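PDB 5D6A: predicted ATPase of the ABC class, which binds the ATP analogue AMP-PNP and probably hydrolyses ATP, while its wider cellular role is not established. Local coordinates for residues Cys188-Asp193 / His285-Gly290; Asn212-Pro217 / Glu292-Asp297; Thr273-Ile278 / Ser404-Met409. All blocks are in the same frame, centred on the assembly; numbering follows the deposited sequence.

Interaction 1: residues Cys188-Asp193 / His285-Gly290. Unlike the reference sequence in segment 285-290: G288 (reference Ser).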
loop_
_atom_site.group_PDB
_atom_site.type_symbol
_atom_site.label_atom_id
_atom_site.label_comp_id
_atom_site.label_asym_id
_atom_site.label_seq_id
_atom_site.Cartn_x
_atom_site.Cartn_y
_atom_site.Cartn_z
ATOM N N CYS A 188 23.469 8.578 23.240
ATOM C CA CYS A 188 22.540 9.051 24.269
ATOM C C CYS A 188 22.417 10.573 24.294
ATOM O O CYS A 188 21.356 11.108 24.615
ATOM C CB CYS A 188 22.988 8.569 25.649
ATOM S SG CYS A 188 23.081 6.775 25.812
ATOM N N GLN A 189 23.506 11.262 23.968
ATOM C CA GLN A 189 23.519 12.726 23.973
ATOM C C GLN A 189 22.694 13.328 22.845
ATOM O O GLN A 189 22.006 14.324 23.048
ATOM C CB GLN A 189 24.952 13.244 23.907
ATOM C CG GLN A 189 25.746 12.980 25.170
ATOM C CD GLN A 189 27.229 13.209 24.985
ATOM O OE1 GLN A 189 27.669 13.717 23.951
ATOM N NE2 GLN A 189 28.011 12.829 25.985
ATOM N N VAL A 190 22.764 12.730 21.662
ATOM C CA VAL A 190 21.995 13.227 20.525
ATOM C C VAL A 190 20.504 13.059 20.791
ATOM O O VAL A 190 19.708 13.929 20.444
ATOM C CB VAL A 190 22.392 12.528 19.208
ATOM C CG1 VAL A 190 21.462 12.936 18.075
ATOM C CG2 VAL A 190 23.833 12.859 18.850
ATOM N N VAL A 191 20.128 11.945 21.414
ATOM C CA VAL A 191 18.723 11.694 21.737
ATOM C C VAL A 191 18.262 12.656 22.826
ATOM O O VAL A 191 17.154 13.187 22.762
ATOM C CB VAL A 191 18.482 10.240 22.187
ATOM C CG1 VAL A 191 17.022 10.037 22.580
ATOM C CG2 VAL A 191 18.869 9.273 21.077
ATOM N N GLU A 192 19.119 12.875 23.821
ATOM C CA GLU A 192 18.803 13.793 24.913
ATOM C C GLU A 192 18.618 15.203 24.352
ATOM O O GLU A 192 17.721 15.935 24.775
ATOM C CB GLU A 192 19.909 13.781 25.971
ATOM C CG GLU A 192 19.600 14.610 27.210
ATOM C CD GLU A 192 20.687 14.521 28.267
ATOM O OE1 GLU A 192 21.865 14.326 27.903
ATOM O OE2 GLU A 192 20.367 14.662 29.466
ATOM N N ASP A 193 19.475 15.573 23.401
ATOM C CA ASP A 193 19.389 16.878 22.758
ATOM C C ASP A 193 18.076 17.000 21.991
ATOM O O ASP A 193 17.424 18.041 22.037
ATOM C CB ASP A 193 20.574 17.108 21.811
ATOM C CG ASP A 193 21.893 17.311 22.548
ATOM O OD1 ASP A 193 21.906 17.299 23.801
ATOM O OD2 ASP A 193 22.922 17.498 21.864
ATOM N N HIS A 285 15.811 10.543 15.746
ATOM C CA HIS A 285 16.637 9.780 14.809
ATOM C C HIS A 285 18.061 9.588 15.317
ATOM O O HIS A 285 18.543 10.345 16.164
ATOM C CB HIS A 285 16.636 10.429 13.425
ATOM C CG HIS A 285 15.330 10.299 12.705
ATOM N ND1 HIS A 285 14.325 11.238 12.805
ATOM C CD2 HIS A 285 14.858 9.328 11.886
ATOM C CE1 HIS A 285 13.295 10.854 12.073
ATOM N NE2 HIS A 285 13.592 9.699 11.506
ATOM N N ILE A 286 18.721 8.562 14.784
ATOM C CA ILE A 286 20.088 8.224 15.179
ATOM C C ILE A 286 21.098 9.219 14.618
ATOM O O ILE A 286 20.788 9.952 13.679
ATOM C CB ILE A 286 20.484 6.805 14.710
ATOM C CG1 ILE A 286 20.561 6.731 13.175
ATOM C CG2 ILE A 286 19.513 5.771 15.271
ATOM C CD1 ILE A 286 20.947 5.368 12.643
ATOM N N PRO A 287 22.312 9.255 15.199
ATOM C CA PRO A 287 23.342 10.158 14.694
ATOM C C PRO A 287 23.735 9.829 13.256
ATOM O O PRO A 287 23.692 8.665 12.852
ATOM C CB PRO A 287 24.525 9.910 15.639
ATOM C CG PRO A 287 23.924 9.349 16.878
ATOM C CD PRO A 287 22.745 8.554 16.423
ATOM N N GLY A 288 24.099 10.855 12.495
ATOM C CA GLY A 288 24.501 10.687 11.100
ATOM C C GLY A 288 23.336 10.491 10.145
ATOM O O GLY A 288 23.526 10.467 8.926
ATOM N N ASP A 289 22.128 10.362 10.697
ATOM C CA ASP A 289 20.930 10.156 9.891
ATOM C C ASP A 289 20.605 11.357 9.012
ATOM O O ASP A 289 19.984 11.205 7.958
ATOM C CB ASP A 289 19.730 9.897 10.795
ATOM C CG ASP A 289 18.440 9.768 10.020
ATOM O OD1 ASP A 289 18.369 8.926 9.102
ATOM O OD2 ASP A 289 17.486 10.504 10.339
ATOM N N GLY A 290 21.001 12.545 9.465
ATOM C CA GLY A 290 20.738 13.779 8.736
ATOM C C GLY A 290 19.560 14.551 9.310
ATOM O O GLY A 290 19.422 15.749 9.063
#
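V190 and P287 mark the closest approach of the two backbones, 6.7 Å from CA to CA, where helix 181-199 runs past a type II beta turn spanning I286 to D289 in the loop between strands 284-285 and 294-296. Both pieces belong to the P-loop domain of this ABC-class ATPase, and the contact is a single helix side chain set against the start of a turn. V190 points from the helix toward the loop. With chi1 at 173°, its CG1 lies anti to the backbone N and beside the carbonyl carbon, while CG2 sits on the other side, beside the N; the two methyls therefore serve different parts of the loop. CG2 meets CG of the P287 ring at 4.0 Å, the valine and proline side chains lying at a slant to each other. No hydrogen bond joins the two segments directly. Q194, one turn along the helix, bridges them: its OE1 accepts from the backbone N of H285 and its NE2 donates to the O of V190. Beyond P287 the turn is closed by D289 N reaching I286 O at 3.3 Å, and G288, serine in the reference sequence, has phi 78° at the third position of the turn. The carboxylate of D289 forms salt bridges to R291 of its own loop and to R218, which follows P217 much earlier in the sequence. V190 also packs on E292 and Y293, the residues just ahead of strand 294-296. Its CG1 faces backbone, whereas the imidazole of H285 departs on the far side of its own chain, and the nearest atom of that residue to V190 CG1 is the carbonyl O of H285, at 4.3 Å.

Interaction 2: residues Asn212-Pro217 / Glu292-Asp297. With ANP (phosphoaminophosphonic acid-adenylate ester), chain C.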
loop_
_atom_site.group_PDB
_atom_site.type_symbol
_atom_site.label_atom_id
_atom_site.label_comp_id
_atom_site.label_asym_id
_atom_site.label_seq_id
_atom_site.Cartn_x
_atom_site.Cartn_y
_atom_site.Cartn_z
ATOM N N ASN A 212 20.337 23.961 10.899
ATOM C CA ASN A 212 21.200 24.175 9.737
ATOM C C ASN A 212 22.244 23.068 9.683
ATOM O O ASN A 212 22.821 22.700 10.706
ATOM C CB ASN A 212 21.889 25.547 9.788
ATOM C CG ASN A 212 20.941 26.696 9.493
ATOM O OD1 ASN A 212 19.836 26.498 8.990
ATOM N ND2 ASN A 212 21.383 27.912 9.783
ATOM N N GLY A 213 22.480 22.540 8.486
ATOM C CA GLY A 213 23.436 21.456 8.298
ATOM C C GLY A 213 22.745 20.106 8.210
ATOM O O GLY A 213 23.407 19.069 8.109
ATOM N N SER A 214 21.413 20.113 8.250
ATOM C CA SER A 214 20.642 18.881 8.164
ATOM C C SER A 214 20.614 18.371 6.731
ATOM O O SER A 214 20.702 19.152 5.782
ATOM C CB SER A 214 19.196 19.108 8.628
ATOM O OG SER A 214 19.131 19.499 9.986
ATOM N N ILE A 215 20.497 17.056 6.586
ATOM C CA ILE A 215 20.385 16.423 5.281
ATOM C C ILE A 215 18.979 15.832 5.232
ATOM O O ILE A 215 18.693 14.816 5.868
ATOM C CB ILE A 215 21.470 15.356 5.061
ATOM C CG1 ILE A 215 22.854 16.003 5.154
ATOM C CG2 ILE A 215 21.302 14.699 3.700
ATOM C CD1 ILE A 215 24.003 15.047 4.915
ATOM N N LEU A 216 18.104 16.495 4.480
ATOM C CA LEU A 216 16.697 16.105 4.375
ATOM C C LEU A 216 16.392 14.958 3.391
ATOM O O LEU A 216 15.714 14.003 3.764
ATOM C CB LEU A 216 15.851 17.334 4.016
ATOM C CG LEU A 216 16.074 18.578 4.886
ATOM C CD1 LEU A 216 15.184 19.723 4.427
ATOM C CD2 LEU A 216 15.837 18.274 6.353
ATOM N N PRO A 217 16.892 15.038 2.140
ATOM C CA PRO A 217 16.574 13.977 1.174
ATOM C C PRO A 217 17.156 12.611 1.522
ATOM O O PRO A 217 18.260 12.531 2.069
ATOM C CB PRO A 217 17.210 14.490 -0.121
ATOM C CG PRO A 217 18.359 15.307 0.343
ATOM C CD PRO A 217 17.863 15.997 1.585
ATOM N N GLU A 292 18.654 13.972 12.814
ATOM C CA GLU A 292 18.746 13.894 14.284
ATOM C C GLU A 292 18.704 15.244 15.021
ATOM O O GLU A 292 18.690 15.272 16.248
ATOM C CB GLU A 292 19.967 13.074 14.754
ATOM C CG GLU A 292 21.353 13.676 14.515
ATOM C CD GLU A 292 21.834 13.584 13.081
ATOM O OE1 GLU A 292 21.013 13.344 12.167
ATOM O OE2 GLU A 292 23.053 13.754 12.868
ATOM N N TYR A 293 18.716 16.352 14.287
ATOM C CA TYR A 293 18.602 17.661 14.925
ATOM C C TYR A 293 17.403 18.425 14.377
ATOM O O TYR A 293 17.403 19.657 14.308
ATOM C CB TYR A 293 19.907 18.456 14.839
ATOM C CG TYR A 293 20.957 17.930 15.790
ATOM C CD1 TYR A 293 20.904 18.245 17.144
ATOM C CD2 TYR A 293 21.995 17.117 15.344
ATOM C CE1 TYR A 293 21.853 17.766 18.031
ATOM C CE2 TYR A 293 22.954 16.635 16.223
ATOM C CZ TYR A 293 22.877 16.961 17.566
ATOM O OH TYR A 293 23.823 16.490 18.451
ATOM N N ILE A 294 16.377 17.665 14.000
ATOM C CA ILE A 294 15.121 18.220 13.523
ATOM C C ILE A 294 14.050 17.713 14.479
ATOM O O ILE A 294 13.958 16.512 14.723
ATOM C CB ILE A 294 14.762 17.762 12.095
ATOM C CG1 ILE A 294 15.919 18.023 11.126
ATOM C CG2 ILE A 294 13.509 18.483 11.616
ATOM C CD1 ILE A 294 15.635 17.587 9.702
ATOM N N VAL A 295 13.263 18.629 15.034
ATOM C CA VAL A 295 12.187 18.261 15.952
ATOM C C VAL A 295 10.869 18.878 15.498
ATOM O O VAL A 295 10.848 19.935 14.866
ATOM C CB VAL A 295 12.488 18.687 17.407
ATOM C CG1 VAL A 295 13.651 17.881 17.967
ATOM C CG2 VAL A 295 12.764 20.181 17.492
ATOM N N THR A 296 9.773 18.203 15.823
ATOM C CA THR A 296 8.445 18.661 15.454
ATOM C C THR A 296 7.447 18.278 16.541
ATOM O O THR A 296 7.656 17.325 17.288
ATOM C CB THR A 296 7.995 18.034 14.117
ATOM O OG1 THR A 296 8.950 18.335 13.094
ATOM C CG2 THR A 296 6.632 18.556 13.694
ATOM N N ASP A 297 6.373 19.051 16.633
ATOM C CA ASP A 297 5.313 18.785 17.582
ATOM C C ASP A 297 4.997 17.285 17.536
ATOM O O ASP A 297 4.698 16.743 16.473
ATOM C CB ASP A 297 4.090 19.620 17.199
ATOM C CG ASP A 297 2.932 19.445 18.147
ATOM O OD1 ASP A 297 2.877 18.436 18.888
ATOM O OD2 ASP A 297 2.060 20.327 18.134
HETATM P PG ANP C . 5.856 17.841 -3.954
HETATM O O1G ANP C . 5.732 18.289 -2.519
HETATM O O2G ANP C . 5.152 16.534 -4.244
HETATM O O3G ANP C . 5.556 18.951 -4.932
HETATM P PB ANP C . 8.678 18.600 -4.882
HETATM O O1B ANP C . 8.718 19.840 -4.041
HETATM O O2B ANP C . 8.272 18.750 -6.331
HETATM N N3B ANP C . 7.559 17.463 -4.148
HETATM P PA ANP C . 10.572 16.699 -4.014
HETATM O O1A ANP C . 11.167 17.102 -2.692
HETATM O O2A ANP C . 9.413 15.734 -4.029
HETATM O O3A ANP C . 10.177 18.015 -4.850
HETATM O "O5'" ANP C . 11.728 16.066 -4.928
HETATM C "C5'" ANP C . 12.951 16.758 -5.135
HETATM C "C4'" ANP C . 14.046 15.774 -5.520
HETATM O "O4'" ANP C . 15.315 16.355 -5.209
HETATM C "C3'" ANP C . 13.972 14.459 -4.756
HETATM O "O3'" ANP C . 14.361 13.371 -5.606
HETATM C "C2'" ANP C . 14.944 14.633 -3.610
HETATM O "O2'" ANP C . 15.587 13.401 -3.266
HETATM C "C1'" ANP C . 15.935 15.675 -4.117
HETATM N N9 ANP C . 16.302 16.651 -3.062
HETATM C C8 ANP C . 15.460 17.291 -2.221
HETATM N N7 ANP C . 16.155 18.106 -1.386
HETATM C C5 ANP C . 17.459 17.994 -1.693
HETATM C C6 ANP C . 18.729 18.576 -1.201
HETATM N N6 ANP C . 18.734 19.469 -0.186
HETATM N N1 ANP C . 19.879 18.188 -1.801
HETATM C C2 ANP C . 19.891 17.299 -2.817
HETATM N N3 ANP C . 18.766 16.735 -3.306
HETATM C C4 ANP C . 17.548 17.036 -2.797
HETATM O O HOH W 1 19.513 17.173 11.521
#
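L216 and I294 meet at about a right angle, the end of one side chain running across the end of the other, with L216 CD2 and I294 CD1 3.4 Å apart. I294 reaches across because it is extended: CG1 stands anti to the carbonyl carbon (chi1 -53°), and CD1 then continues outward with chi2 at 180°. L216 starts off at an angle to the strand, and only its CD2 branch comes close. S214 approaches the same isoleucine closest to CG1, its OG lying 3.7 Å from I294 CG1, with I294 CD1 only slightly farther from that OG at 4.0 Å. That hydroxyl is held by polar partners away from the isoleucine. It hydrogen-bonds to the O of A211 and also accepts a hydrogen bond from a water at 2.8 Å from S214 OG, and the same water accepts from the backbone N of Y293 at 3.0 Å. The water thus bridges the two segments, which share no direct hydrogen bond. The residue after L216 turns to a different task: the P217 ring lies over the face of the AMP-PNP adenine, with P217 CG 3.5 Å from ANP C5 and P217 CB 3.7 Å from ANP C4, an approach of CH-pi kind. L216 also packs on T273, L274 and A277 of helix 271-280, so its side chain lies between that helix and I294 of the strand. I294 in turn touches V210 in strand 206-211, the antiparallel neighbour of 294-296. The whole is a loop folded over the edge strand of a four-stranded antiparallel sheet, consistent with the antiparallel beta subdomain of ABC ATPases, which here puts a proline against the base of the bound nucleotide.

Interaction 3: residues Thr273-Ile278 / Ser404-Met409. With ANP (phosphoaminophosphonic acid-adenylate ester), chain C.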
loop_
_atom_site.group_PDB
_atom_site.type_symbol
_atom_site.label_atom_id
_atom_site.label_comp_id
_atom_site.label_asym_id
_atom_site.label_seq_id
_atom_site.Cartn_x
_atom_site.Cartn_y
_atom_site.Cartn_z
ATOM N N THR A 273 10.222 16.825 0.357
ATOM C CA THR A 273 11.383 16.383 1.124
ATOM C C THR A 273 11.463 17.128 2.456
ATOM O O THR A 273 11.785 16.534 3.490
ATOM C CB THR A 273 12.686 16.574 0.332
ATOM O OG1 THR A 273 12.615 15.823 -0.886
ATOM C CG2 THR A 273 13.888 16.107 1.143
ATOM N N LEU A 274 11.167 18.425 2.430
ATOM C CA LEU A 274 11.174 19.225 3.647
ATOM C C LEU A 274 10.034 18.783 4.562
ATOM O O LEU A 274 10.241 18.557 5.753
ATOM C CB LEU A 274 11.046 20.719 3.327
ATOM C CG LEU A 274 10.906 21.670 4.528
ATOM C CD1 LEU A 274 12.040 21.488 5.524
ATOM C CD2 LEU A 274 10.836 23.113 4.061
ATOM N N LEU A 275 8.838 18.650 3.994
ATOM C CA LEU A 275 7.664 18.241 4.765
ATOM C C LEU A 275 7.847 16.827 5.308
ATOM O O LEU A 275 7.479 16.541 6.445
ATOM C CB LEU A 275 6.400 18.316 3.903
ATOM C CG LEU A 275 5.071 18.080 4.628
ATOM C CD1 LEU A 275 4.841 19.153 5.680
ATOM C CD2 LEU A 275 3.909 18.047 3.646
ATOM N N ASN A 276 8.416 15.949 4.490
ATOM C CA ASN A 276 8.663 14.571 4.908
ATOM C C ASN A 276 9.565 14.508 6.134
ATOM O O ASN A 276 9.337 13.706 7.039
ATOM C CB ASN A 276 9.270 13.751 3.767
ATOM C CG ASN A 276 8.277 13.474 2.652
ATOM O OD1 ASN A 276 7.062 13.547 2.846
ATOM N ND2 ASN A 276 8.794 13.137 1.477
ATOM N N ALA A 277 10.589 15.356 6.156
ATOM C CA ALA A 277 11.510 15.406 7.283
ATOM C C ALA A 277 10.781 15.903 8.526
ATOM O O ALA A 277 11.022 15.419 9.633
ATOM C CB ALA A 277 12.690 16.307 6.963
ATOM N N ILE A 278 9.882 16.863 8.335
ATOM C CA ILE A 278 9.106 17.415 9.438
ATOM C C ILE A 278 8.139 16.370 9.992
ATOM O O ILE A 278 8.097 16.155 11.203
ATOM C CB ILE A 278 8.341 18.690 9.013
ATOM C CG1 ILE A 278 9.331 19.810 8.680
ATOM C CG2 ILE A 278 7.414 19.169 10.124
ATOM C CD1 ILE A 278 8.688 21.061 8.121
ATOM N N SER A 404 -1.850 24.641 14.559
ATOM C CA SER A 404 -1.000 25.061 13.447
ATOM C C SER A 404 -1.125 24.113 12.254
ATOM O O SER A 404 -1.524 22.957 12.400
ATOM C CB SER A 404 0.453 25.151 13.900
ATOM O OG SER A 404 0.597 26.102 14.943
ATOM N N THR A 405 -0.785 24.616 11.072
ATOM C CA THR A 405 -0.872 23.829 9.850
ATOM C C THR A 405 0.252 24.188 8.890
ATOM O O THR A 405 0.514 25.364 8.637
ATOM C CB THR A 405 -2.220 24.053 9.135
ATOM O OG1 THR A 405 -3.297 23.709 10.014
ATOM C CG2 THR A 405 -2.315 23.203 7.877
ATOM N N ILE A 406 0.912 23.164 8.359
ATOM C CA ILE A 406 1.991 23.349 7.400
ATOM C C ILE A 406 1.525 22.684 6.111
ATOM O O ILE A 406 1.163 21.504 6.117
ATOM C CB ILE A 406 3.307 22.730 7.900
ATOM C CG1 ILE A 406 3.603 23.210 9.326
ATOM C CG2 ILE A 406 4.450 23.085 6.958
ATOM C CD1 ILE A 406 4.858 22.624 9.929
ATOM N N ILE A 407 1.523 23.437 5.010
ATOM C CA ILE A 407 1.022 22.915 3.738
ATOM C C ILE A 407 1.966 23.110 2.552
ATOM O O ILE A 407 2.431 24.219 2.292
ATOM C CB ILE A 407 -0.319 23.588 3.365
ATOM C CG1 ILE A 407 -1.256 23.621 4.571
ATOM C CG2 ILE A 407 -0.981 22.875 2.189
ATOM C CD1 ILE A 407 -2.597 24.257 4.287
ATOM N N VAL A 408 2.234 22.019 1.837
ATOM C CA VAL A 408 3.038 22.066 0.625
ATOM C C VAL A 408 2.042 22.348 -0.487
ATOM O O VAL A 408 1.105 21.576 -0.685
ATOM C CB VAL A 408 3.763 20.735 0.353
ATOM C CG1 VAL A 408 4.375 20.729 -1.040
ATOM C CG2 VAL A 408 4.828 20.483 1.410
HETATM N N MSE A 409 2.237 23.450 -1.208
HETATM C CA MSE A 409 1.298 23.845 -2.257
HETATM C C MSE A 409 1.900 23.823 -3.636
HETATM O O MSE A 409 2.190 22.752 -4.169
HETATM C CB MSE A 409 0.762 25.223 -1.894
HETATM C CG MSE A 409 0.020 25.190 -0.563
HETATM SE SE MSE A 409 -1.791 25.913 -0.800
HETATM C CE MSE A 409 -1.298 27.702 -1.472
HETATM P PG ANP C . 5.856 17.841 -3.954
HETATM O O1G ANP C . 5.732 18.289 -2.519
HETATM O O2G ANP C . 5.152 16.534 -4.244
HETATM O O3G ANP C . 5.556 18.951 -4.932
HETATM P PB ANP C . 8.678 18.600 -4.882
HETATM O O1B ANP C . 8.718 19.840 -4.041
HETATM O O2B ANP C . 8.272 18.750 -6.331
HETATM N N3B ANP C . 7.559 17.463 -4.148
HETATM P PA ANP C . 10.572 16.699 -4.014
HETATM O O1A ANP C . 11.167 17.102 -2.692
HETATM O O2A ANP C . 9.413 15.734 -4.029
HETATM O O3A ANP C . 10.177 18.015 -4.850
HETATM O "O5'" ANP C . 11.728 16.066 -4.928
HETATM C "C5'" ANP C . 12.951 16.758 -5.135
HETATM C "C4'" ANP C . 14.046 15.774 -5.520
HETATM O "O4'" ANP C . 15.315 16.355 -5.209
HETATM C "C3'" ANP C . 13.972 14.459 -4.756
HETATM O "O3'" ANP C . 14.361 13.371 -5.606
HETATM C "C2'" ANP C . 14.944 14.633 -3.610
HETATM O "O2'" ANP C . 15.587 13.401 -3.266
HETATM C "C1'" ANP C . 15.935 15.675 -4.117
HETATM N N9 ANP C . 16.302 16.651 -3.062
HETATM C C8 ANP C . 15.460 17.291 -2.221
HETATM N N7 ANP C . 16.155 18.106 -1.386
HETATM C C5 ANP C . 17.459 17.994 -1.693
HETATM C C6 ANP C . 18.729 18.576 -1.201
HETATM N N6 ANP C . 18.734 19.469 -0.186
HETATM N N1 ANP C . 19.879 18.188 -1.801
HETATM C C2 ANP C . 19.891 17.299 -2.817
HETATM N N3 ANP C . 18.766 16.735 -3.306
HETATM C C4 ANP C . 17.548 17.036 -2.797
#
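L275 and V408 lie nearest each other, the leucine CD2 resting 3.4 Å from the valine CG2 as the two side chains cross obliquely. The other branch of L275, CD1, faces I406 CG2 at 4.2 Å; these two side chains slide past one another in opposite directions. One turn further on, I278 CG2 adds a looser touch to I406 CD1 at 4.3 Å. All four are buried, and the contact is apolar throughout. V408 splits its branches between two jobs: with chi1 at 169°, CG2 turns to the leucine and CG1 lies 3.2 Å from O1G on the gamma phosphate of AMP-PNP. At the start of the same helical segment, T273 grips the alpha phosphate twice, its N and its OG1 both donating to O1A, the hydroxyl at 2.6 Å and the amide at 3.2 Å with an N-H...O angle of 152°. Helix 271-280 follows what looks like a Walker A P-loop, whose G270 and K271 also donate backbone amides to the nucleotide. Its segment runs roughly antiparallel to the strand, at 148°, with the axes 9.3 Å apart. Strand 404-408 lies between the parallel strands 357-361 and 260-264, and the helix covers this sheet, L275 also touching D361 and L274 touching I263.

The three contacts follow one another, 1 to 2 to 3, and the last two touch the nucleotide. Interactions 1 and 2 are neighbours, their centres 10 Å apart, joined by a probable hydrogen bond from I215 N to G290 O at 3.0 Å. Interactions 2 and 3 lie 12 Å apart between centres and also touch: T296 OG1 is 3.0 Å from I278 O, probably hydrogen-bonded, and P217 N packs on T273 CG2 at 3.3 Å. Interaction 2 reaches AMP-PNP at the adenine and interaction 3 at the phosphates, while D336 of the second subunit adds a backbone O to the same ligand. Interaction 1 is 22 Å from interaction 3 between centres, and their nearest atoms stay about 6 Å apart.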